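Local structure of nitronate monooxygenase family protein (Pseudomonas aeruginosa, 4QIT) at residues G183-G188 against A332-A337; G224-R229 against M244-V249. The protein uses FMN and molecular oxygen to denitrify alkyl nitronates oxidatively, with the toxin propionate 3-nitronate as its best and presumed physiological substrate. The protein carries 1 engineered substitution. One frame throughout, in Å; residues are numbered along the deposited sequence.

Contact 1: residues G183-G188 against A332-A337; sequences GIEAGG and AGQGAA. With FMN (flavin mononucleotide), chain C; NIE (nitroethane), chain D.
Gln334 and Glu185 bury the most surface here, and their backbones make the hydrogen bond between the segments: Gln334 N donates to Glu185 O at 2.8 Å. The Gln334 side chain then runs extended beyond CG (chi2 -178°) across the Glu185 chain at roughly a right angle, bringing Gln334 OE1 to 3.3 Å from Glu185 CG. The carboxylate and amide planes stand 66° apart, and the two groups turn to separate partners. Glu185 bends at chi2 (92°), and its OE1 accepts from Thr204 N; the Gln334 amide reaches the second subunit, NE2 giving to Ala201 O and OE1 taking from Gly203 N there. Farther along, Gly187 lies against the 332-333 peptide, with Gly187 CA 3.5 Å from Ala332 C and Gly187 N 3.4 Å from Gly333 CA. Gly187 N also donates to FMN O5', 3.3 Å away, and Gly188 CA sits 3.3 Å from nitroethane O4. Buried polar groups thus find partners in backbone, cofactor and neighbouring subunit, so the loop after strand 178-182, which lines the FMN and nitroethane pockets, is tied through Gln334 to the dimer interface.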
ATOM      1  N   GLY A 183       7.181  -3.340  -1.114  1.00  7.22           N
ATOM      2  CA  GLY A 183       5.936  -2.592  -1.080  1.00  7.58           C
ATOM      3  C   GLY A 183       5.390  -2.487   0.336  1.00  7.43           C
ATOM      4  O   GLY A 183       5.825  -3.211   1.252  1.00  7.93           O
ATOM      5  N   ILE A 184       4.400  -1.604   0.503  1.00  8.32           N
ATOM      6  CA  ILE A 184       3.780  -1.371   1.802  1.00  9.05           C
ATOM      7  C   ILE A 184       3.159  -2.654   2.369  1.00  8.74           C
ATOM      8  O   ILE A 184       3.057  -2.812   3.583  1.00  7.82           O
ATOM      9  CB  ILE A 184       2.738  -0.205   1.744  1.00 10.76           C
ATOM     10  CG1 ILE A 184       2.444   0.361   3.145  1.00 11.62           C
ATOM     11  CG2 ILE A 184       1.455  -0.662   1.093  1.00 11.64           C
ATOM     12  CD1 ILE A 184       3.648   0.856   3.894  1.00 12.67           C
ATOM     13  N   GLU A 185       2.798  -3.580   1.483  1.00  8.94           N
ATOM     14  CA  GLU A 185       2.218  -4.867   1.878  1.00  6.83           C
ATOM     15  C   GLU A 185       3.133  -5.704   2.755  1.00  8.49           C
ATOM     16  O   GLU A 185       2.663  -6.571   3.502  1.00  8.71           O
ATOM     17  CB  GLU A 185       1.911  -5.705   0.633  1.00  7.42           C
ATOM     18  CG  GLU A 185       0.661  -5.313  -0.138  1.00 10.27           C
ATOM     19  CD  GLU A 185       0.889  -4.320  -1.263  1.00 12.66           C
ATOM     20  OE1 GLU A 185       1.791  -3.453  -1.170  1.00 11.93           O
ATOM     21  OE2 GLU A 185       0.132  -4.393  -2.256  1.00 12.97           O
ATOM     22  N   ALA A 186       4.441  -5.492   2.627  1.00  8.21           N
ATOM     23  CA  ALA A 186       5.412  -6.416   3.212  1.00  7.11           C
ATOM     24  C   ALA A 186       5.304  -6.540   4.710  1.00  8.14           C
ATOM     25  O   ALA A 186       5.022  -5.562   5.417  1.00  8.50           O
ATOM     26  CB  ALA A 186       6.823  -6.019   2.839  1.00  7.90           C
ATOM     27  N   GLY A 187       5.561  -7.748   5.195  1.00  7.65           N
ATOM     28  CA  GLY A 187       5.674  -7.981   6.620  1.00  8.40           C
ATOM     29  C   GLY A 187       7.032  -7.597   7.180  1.00  8.56           C
ATOM     30  O   GLY A 187       8.018  -7.469   6.449  1.00 10.80           O
ATOM     31  N   GLY A 188       7.101  -7.440   8.497  1.00  8.62           N
ATOM     32  CA  GLY A 188       8.366  -7.143   9.154  1.00  9.99           C
ATOM     33  C   GLY A 188       8.787  -5.695   8.981  1.00  9.63           C
ATOM     34  O   GLY A 188       7.961  -4.821   8.682  1.00  9.07           O
ATOM     35  N   ALA A 332       3.899 -10.163   9.798  1.00  9.21           N
ATOM     36  CA  ALA A 332       3.088 -10.704   8.720  1.00  8.90           C
ATOM     37  C   ALA A 332       2.758  -9.596   7.731  1.00  8.03           C
ATOM     38  O   ALA A 332       2.519  -8.460   8.135  1.00  8.69           O
ATOM     39  CB  ALA A 332       1.802 -11.323   9.277  1.00  9.40           C
ATOM     40  N   GLY A 333       2.752  -9.947   6.445  1.00  7.40           N
ATOM     41  CA  GLY A 333       2.387  -9.030   5.375  1.00  7.36           C
ATOM     42  C   GLY A 333       0.886  -8.978   5.145  1.00  7.17           C
ATOM     43  O   GLY A 333       0.115  -9.733   5.760  1.00  7.58           O
ATOM     44  N   GLN A 334       0.467  -8.118   4.225  1.00  6.31           N
ATOM     45  CA  GLN A 334      -0.958  -7.885   4.013  1.00  6.13           C
ATOM     46  C   GLN A 334      -1.646  -9.039   3.279  1.00  7.10           C
ATOM     47  O   GLN A 334      -2.868  -9.044   3.159  1.00  9.72           O
ATOM     48  CB  GLN A 334      -1.192  -6.543   3.312  1.00  6.70           C
ATOM     49  CG  GLN A 334      -0.864  -5.343   4.199  1.00  6.50           C
ATOM     50  CD  GLN A 334      -1.139  -4.020   3.511  1.00  8.01           C
ATOM     51  OE1 GLN A 334      -1.042  -3.913   2.292  1.00  8.20           O
ATOM     52  NE2 GLN A 334      -1.513  -3.006   4.296  1.00  7.57           N
ATOM     53  N   GLY A 335      -0.879 -10.023   2.821  1.00  7.93           N
ATOM     54  CA  GLY A 335      -1.457 -11.246   2.281  1.00  8.48           C
ATOM     55  C   GLY A 335      -1.578 -12.362   3.305  1.00  7.83           C
ATOM     56  O   GLY A 335      -1.793 -13.519   2.922  1.00  8.69           O
ATOM     57  N   ALA A 336      -1.458 -12.013   4.584  1.00  7.68           N
ATOM     58  CA  ALA A 336      -1.449 -13.000   5.670  1.00  8.97           C
ATOM     59  C   ALA A 336      -2.590 -14.011   5.636  1.00 10.25           C
ATOM     60  O   ALA A 336      -2.364 -15.198   5.912  1.00  9.70           O
ATOM     61  CB  ALA A 336      -1.410 -12.310   7.026  1.00 10.99           C
ATOM     62  N   ALA A 337      -3.794 -13.565   5.277  1.00  9.75           N
ATOM     63  CA  ALA A 337      -4.947 -14.473   5.277  1.00 10.16           C
ATOM     64  C   ALA A 337      -4.821 -15.584   4.243  1.00 11.38           C
ATOM     65  O   ALA A 337      -5.572 -16.573   4.287  1.00 14.86           O
ATOM     66  CB  ALA A 337      -6.249 -13.701   5.076  1.00 13.48           C
TER
HETATM   67  N1  FMN C 401      13.845  -8.376   5.812  1.00 26.23           N
HETATM   68  C2  FMN C 401      15.196  -8.232   6.099  1.00 22.75           C
HETATM   69  O2  FMN C 401      15.902  -7.592   5.331  1.00 31.43           O
HETATM   70  N3  FMN C 401      15.763  -8.817   7.209  1.00 21.59           N
HETATM   71  C4  FMN C 401      14.956  -9.534   8.066  1.00 21.28           C
HETATM   72  O4  FMN C 401      15.412 -10.063   9.076  1.00 20.96           O
HETATM   73  C4A FMN C 401      13.607  -9.670   7.790  1.00 27.42           C
HETATM   74  N5  FMN C 401      12.834 -10.386   8.666  1.00 27.68           N
HETATM   75  C5A FMN C 401      11.494 -10.567   8.424  1.00 23.83           C
HETATM   76  C6  FMN C 401      10.755 -11.312   9.332  1.00 22.71           C
HETATM   77  C7  FMN C 401       9.408 -11.533   9.127  1.00 21.93           C
HETATM   78  C7M FMN C 401       8.683 -12.370  10.142  1.00 23.97           C
HETATM   79  C8  FMN C 401       8.780 -10.980   8.011  1.00 21.00           C
HETATM   80  C8M FMN C 401       7.311 -11.196   7.787  1.00 22.62           C
HETATM   81  C9  FMN C 401       9.528 -10.223   7.102  1.00 23.22           C
HETATM   82  C9A FMN C 401      10.898 -10.013   7.299  1.00 24.50           C
HETATM   83  N10 FMN C 401      11.674  -9.271   6.407  1.00 25.57           N
HETATM   84  C10 FMN C 401      13.033  -9.096   6.663  1.00 24.26           C
HETATM   85  C1' FMN C 401      11.043  -8.633   5.196  1.00 23.08           C
HETATM   86  C2' FMN C 401      11.136  -9.493   3.947  1.00 23.73           C
HETATM   87  O2' FMN C 401      12.445  -9.440   3.441  1.00 23.23           O
HETATM   88  C3' FMN C 401      10.196  -8.987   2.862  1.00 20.65           C
HETATM   89  O3' FMN C 401      10.283  -7.587   2.696  1.00 19.08           O
HETATM   90  C4' FMN C 401       8.783  -9.314   3.288  1.00 18.01           C
HETATM   91  O4' FMN C 401       8.768 -10.560   3.960  1.00 20.42           O
HETATM   92  C5' FMN C 401       7.914  -9.420   2.047  1.00 17.85           C
HETATM   93  O5' FMN C 401       6.607  -9.323   2.522  1.00 10.56           O
HETATM   94  P   FMN C 401       5.664 -10.599   2.637  1.00  7.93           P
HETATM   95  O1P FMN C 401       6.153 -11.672   1.701  1.00 10.49           O
HETATM   96  O2P FMN C 401       4.273 -10.131   2.338  1.00  8.78           O
HETATM   97  O3P FMN C 401       5.805 -11.057   4.051  1.00 10.36           O
HETATM   98  N3  NIE D 402      11.811  -7.934  10.880  1.00 29.80           N
HETATM   99  C1  NIE D 402      13.823  -6.678  10.804  1.00 26.38           C
HETATM  100  C2  NIE D 402      13.146  -7.910  11.362  1.00 26.71           C
HETATM  101  O4  NIE D 402      11.604  -7.713   9.689  1.00 26.09           O
HETATM  102  O5  NIE D 402      10.790  -7.796  11.774  1.00 33.58           O

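Contact 2: residues G224-R229 against M244-V249; sequences GIMDGR and MGTAFV. With FMN (flavin mononucleotide), chain C.
Met244 reaches over to Ile225 with its thioether end. Its chain is extended through chi2 (168°) and turns at chi3 (67°), which brings Met244 CE to 3.3 Å from Ile225 O, while Met244 SD lies 4.0 Å from Ile225 CG2; the two side chains cross at about a right angle. Met226 starts out away from 244-249 but folds back through bends at chi2 and chi3 (-70°), so that its CE comes to 3.9 Å from Ala247 CA and its sulfur lies over the Thr246-Ala247 backbone. Thr246 turns CG2 to the Met226 methyl, leaving OG1 beside its own backbone N; OG1 and the backbone N of Thr246 both donate to FMN O3P, with Thr246 OG1 2.5 Å from FMN O3P. The other phosphate oxygens take Gly224 N (2.8 Å to FMN O2P) and Gly245 N (2.9 Å to FMN O1P). A water joins the segments, donating hydrogen bonds to Ile225 O and FMN O1P and accepting one from Ala247 N. The two segments contribute phosphate-binding groups at the C-terminal ends of the adjacent parallel strands 219-222 and 241-244 of the TIM barrel. Helix 344-355 packs on Met244 and Phe248, helix 228-236 covers Ile225, and Asp227, at that helix's N-cap, forms a salt bridge with Arg209 of the second subunit.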
ATOM      1  N   GLY A 224       3.322  -8.926  -0.025  1.00  8.06           N
ATOM      2  CA  GLY A 224       1.964  -9.352  -0.294  1.00  8.63           C
ATOM      3  C   GLY A 224       1.804 -10.517  -1.250  1.00 10.07           C
ATOM      4  O   GLY A 224       0.681 -10.921  -1.552  1.00 10.80           O
ATOM      5  N   ILE A 225       2.916 -11.074  -1.710  1.00  8.82           N
ATOM      6  CA  ILE A 225       2.877 -12.170  -2.678  1.00  8.51           C
ATOM      7  C   ILE A 225       2.815 -13.518  -1.944  1.00  8.63           C
ATOM      8  O   ILE A 225       3.696 -13.834  -1.147  1.00  9.41           O
ATOM      9  CB  ILE A 225       4.094 -12.078  -3.604  1.00  9.60           C
ATOM     10  CG1 ILE A 225       4.012 -10.766  -4.400  1.00  9.51           C
ATOM     11  CG2 ILE A 225       4.146 -13.289  -4.545  1.00  9.43           C
ATOM     12  CD1 ILE A 225       5.304 -10.388  -5.115  1.00 10.92           C
ATOM     13  N   MET A 226       1.763 -14.294  -2.204  1.00  8.98           N
ATOM     14  CA  MET A 226       1.450 -15.487  -1.405  1.00  8.34           C
ATOM     15  C   MET A 226       1.211 -16.736  -2.257  1.00 10.96           C
ATOM     16  O   MET A 226       1.061 -17.840  -1.729  1.00 11.21           O
ATOM     17  CB  MET A 226       0.194 -15.232  -0.561  1.00  9.17           C
ATOM     18  CG  MET A 226       0.330 -14.048   0.412  1.00  9.44           C
ATOM     19  SD  MET A 226       1.587 -14.338   1.669  1.00 10.15           S
ATOM     20  CE  MET A 226       0.759 -15.615   2.609  1.00 12.82           C
ATOM     21  N   ASP A 227       1.143 -16.558  -3.570  1.00  8.63           N
ATOM     22  CA  ASP A 227       0.814 -17.669  -4.455  1.00 11.36           C
ATOM     23  C   ASP A 227       1.323 -17.402  -5.874  1.00 10.04           C
ATOM     24  O   ASP A 227       1.869 -16.329  -6.148  1.00  9.42           O
ATOM     25  CB  ASP A 227      -0.692 -17.990  -4.414  1.00 11.32           C
ATOM     26  CG  ASP A 227      -1.571 -16.812  -4.811  1.00 14.48           C
ATOM     27  OD1 ASP A 227      -1.085 -15.849  -5.432  1.00 11.41           O
ATOM     28  OD2 ASP A 227      -2.784 -16.853  -4.506  1.00 17.12           O
ATOM     29  N   GLY A 228       1.186 -18.382  -6.764  1.00 10.66           N
ATOM     30  CA  GLY A 228       1.712 -18.208  -8.106  1.00 10.12           C
ATOM     31  C   GLY A 228       1.040 -17.103  -8.900  1.00 10.15           C
ATOM     32  O   GLY A 228       1.681 -16.496  -9.756  1.00 10.09           O
ATOM     33  N   ARG A 229      -0.244 -16.850  -8.642  1.00 10.53           N
ATOM     34  CA  ARG A 229      -0.928 -15.710  -9.262  1.00 10.43           C
ATOM     35  C   ARG A 229      -0.235 -14.395  -8.897  1.00  9.88           C
ATOM     36  O   ARG A 229      -0.025 -13.543  -9.765  1.00 10.31           O
ATOM     37  CB  ARG A 229      -2.409 -15.660  -8.859  1.00 12.06           C
ATOM     38  CG  ARG A 229      -3.310 -16.601  -9.656  1.00 13.36           C
ATOM     39  CD  ARG A 229      -4.752 -16.321  -9.295  1.00 13.61           C
ATOM     40  NE  ARG A 229      -5.705 -17.161 -10.013  1.00 16.99           N
ATOM     41  CZ  ARG A 229      -6.289 -16.819 -11.159  1.00 17.90           C
ATOM     42  NH1 ARG A 229      -6.009 -15.658 -11.731  1.00 16.80           N
ATOM     43  NH2 ARG A 229      -7.154 -17.643 -11.739  1.00 23.82           N
ATOM     44  N   MET A 244       9.504 -13.609  -0.797  1.00  8.33           N
ATOM     45  CA  MET A 244       8.304 -13.959  -0.044  1.00  7.24           C
ATOM     46  C   MET A 244       8.673 -14.362   1.373  1.00  8.11           C
ATOM     47  O   MET A 244       9.447 -15.299   1.566  1.00  9.82           O
ATOM     48  CB  MET A 244       7.574 -15.118  -0.746  1.00  7.89           C
ATOM     49  CG  MET A 244       7.027 -14.739  -2.118  1.00  9.60           C
ATOM     50  SD  MET A 244       6.468 -16.144  -3.100  1.00 10.29           S
ATOM     51  CE  MET A 244       5.061 -16.662  -2.133  1.00 10.86           C
ATOM     52  N   GLY A 245       8.135 -13.645   2.358  1.00  7.93           N
ATOM     53  CA  GLY A 245       8.407 -13.939   3.752  1.00  9.24           C
ATOM     54  C   GLY A 245       7.235 -14.633   4.430  1.00  8.98           C
ATOM     55  O   GLY A 245       7.337 -15.787   4.861  1.00  9.15           O
ATOM     56  N   THR A 246       6.115 -13.921   4.520  1.00  7.73           N
ATOM     57  CA  THR A 246       4.943 -14.422   5.241  1.00  8.12           C
ATOM     58  C   THR A 246       4.532 -15.821   4.777  1.00  9.20           C
ATOM     59  O   THR A 246       4.177 -16.675   5.594  1.00  9.88           O
ATOM     60  CB  THR A 246       3.769 -13.443   5.085  1.00  7.73           C
ATOM     61  OG1 THR A 246       4.171 -12.168   5.597  1.00  9.84           O
ATOM     62  CG2 THR A 246       2.547 -13.917   5.859  1.00  9.92           C
ATOM     63  N   ALA A 247       4.636 -16.073   3.475  1.00  8.05           N
ATOM     64  CA  ALA A 247       4.266 -17.388   2.924  1.00  8.39           C
ATOM     65  C   ALA A 247       5.059 -18.553   3.525  1.00 10.48           C
ATOM     66  O   ALA A 247       4.557 -19.689   3.550  1.00 10.95           O
ATOM     67  CB  ALA A 247       4.399 -17.390   1.421  1.00  8.95           C
ATOM     68  N   PHE A 248       6.272 -18.284   4.011  1.00 10.22           N
ATOM     69  CA  PHE A 248       7.138 -19.346   4.536  1.00  9.01           C
ATOM     70  C   PHE A 248       7.135 -19.453   6.056  1.00  9.98           C
ATOM     71  O   PHE A 248       7.752 -20.360   6.613  1.00 10.71           O
ATOM     72  CB  PHE A 248       8.578 -19.216   4.010  1.00  9.38           C
ATOM     73  CG  PHE A 248       8.717 -19.548   2.548  1.00  9.39           C
ATOM     74  CD1 PHE A 248       8.903 -20.862   2.140  1.00  9.73           C
ATOM     75  CD2 PHE A 248       8.616 -18.558   1.588  1.00 10.84           C
ATOM     76  CE1 PHE A 248       9.021 -21.188   0.798  1.00 11.42           C
ATOM     77  CE2 PHE A 248       8.731 -18.867   0.240  1.00 11.72           C
ATOM     78  CZ  PHE A 248       8.925 -20.190  -0.154  1.00 11.73           C
ATOM     79  N   VAL A 249       6.433 -18.547   6.732  1.00 10.16           N
ATOM     80  CA  VAL A 249       6.436 -18.531   8.195  1.00 10.70           C
ATOM     81  C   VAL A 249       5.892 -19.821   8.815  1.00  9.87           C
ATOM     82  O   VAL A 249       6.454 -20.348   9.783  1.00 10.81           O
ATOM     83  CB  VAL A 249       5.687 -17.299   8.749  1.00  9.60           C
ATOM     84  CG1 VAL A 249       5.528 -17.402  10.255  1.00 12.68           C
ATOM     85  CG2 VAL A 249       6.455 -16.022   8.383  1.00 12.94           C
TER
HETATM   86  N1  FMN C 401      13.845  -8.376   5.812  1.00 26.23           N
HETATM   87  C2  FMN C 401      15.196  -8.232   6.099  1.00 22.75           C
HETATM   88  O2  FMN C 401      15.902  -7.592   5.331  1.00 31.43           O
HETATM   89  N3  FMN C 401      15.763  -8.817   7.209  1.00 21.59           N
HETATM   90  C4  FMN C 401      14.956  -9.534   8.066  1.00 21.28           C
HETATM   91  O4  FMN C 401      15.412 -10.063   9.076  1.00 20.96           O
HETATM   92  C4A FMN C 401      13.607  -9.670   7.790  1.00 27.42           C
HETATM   93  N5  FMN C 401      12.834 -10.386   8.666  1.00 27.68           N
HETATM   94  C5A FMN C 401      11.494 -10.567   8.424  1.00 23.83           C
HETATM   95  C6  FMN C 401      10.755 -11.312   9.332  1.00 22.71           C
HETATM   96  C7  FMN C 401       9.408 -11.533   9.127  1.00 21.93           C
HETATM   97  C7M FMN C 401       8.683 -12.370  10.142  1.00 23.97           C
HETATM   98  C8  FMN C 401       8.780 -10.980   8.011  1.00 21.00           C
HETATM   99  C8M FMN C 401       7.311 -11.196   7.787  1.00 22.62           C
HETATM  100  C9  FMN C 401       9.528 -10.223   7.102  1.00 23.22           C
HETATM  101  C9A FMN C 401      10.898 -10.013   7.299  1.00 24.50           C
HETATM  102  N10 FMN C 401      11.674  -9.271   6.407  1.00 25.57           N
HETATM  103  C10 FMN C 401      13.033  -9.096   6.663  1.00 24.26           C
HETATM  104  C1' FMN C 401      11.043  -8.633   5.196  1.00 23.08           C
HETATM  105  C2' FMN C 401      11.136  -9.493   3.947  1.00 23.73           C
HETATM  106  O2' FMN C 401      12.445  -9.440   3.441  1.00 23.23           O
HETATM  107  C3' FMN C 401      10.196  -8.987   2.862  1.00 20.65           C
HETATM  108  O3' FMN C 401      10.283  -7.587   2.696  1.00 19.08           O
HETATM  109  C4' FMN C 401       8.783  -9.314   3.288  1.00 18.01           C
HETATM  110  O4' FMN C 401       8.768 -10.560   3.960  1.00 20.42           O
HETATM  111  C5' FMN C 401       7.914  -9.420   2.047  1.00 17.85           C
HETATM  112  O5' FMN C 401       6.607  -9.323   2.522  1.00 10.56           O
HETATM  113  P   FMN C 401       5.664 -10.599   2.637  1.00  7.93           P
HETATM  114  O1P FMN C 401       6.153 -11.672   1.701  1.00 10.49           O
HETATM  115  O2P FMN C 401       4.273 -10.131   2.338  1.00  8.78           O
HETATM  116  O3P FMN C 401       5.805 -11.057   4.051  1.00 10.36           O
HETATM  117  O   HOH W   1       5.000 -14.103   1.375  1.00  9.98           O

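Both contacts are buried and touch the same FMN, their centres about 9 Å apart, with contact 2 nested along the chain inside the loop closed by contact 1. They meet at two points among others: Thr246 OG1 probably accepts a hydrogen bond from Gly333 N (2.8 Å), and Met226 CE packs on Gly335 O. Contact 1 joins two irregular loops by a backbone bond and close glycine packing, and carries the pocket on to nitroethane. Contact 2 instead combines methionine packing with a bridging water, and backbone N-H groups and a threonine hydroxyl hold the phosphate. Each also reaches the second subunit, mainly by neutral polar groups in contact 1, by a salt bridge in contact 2.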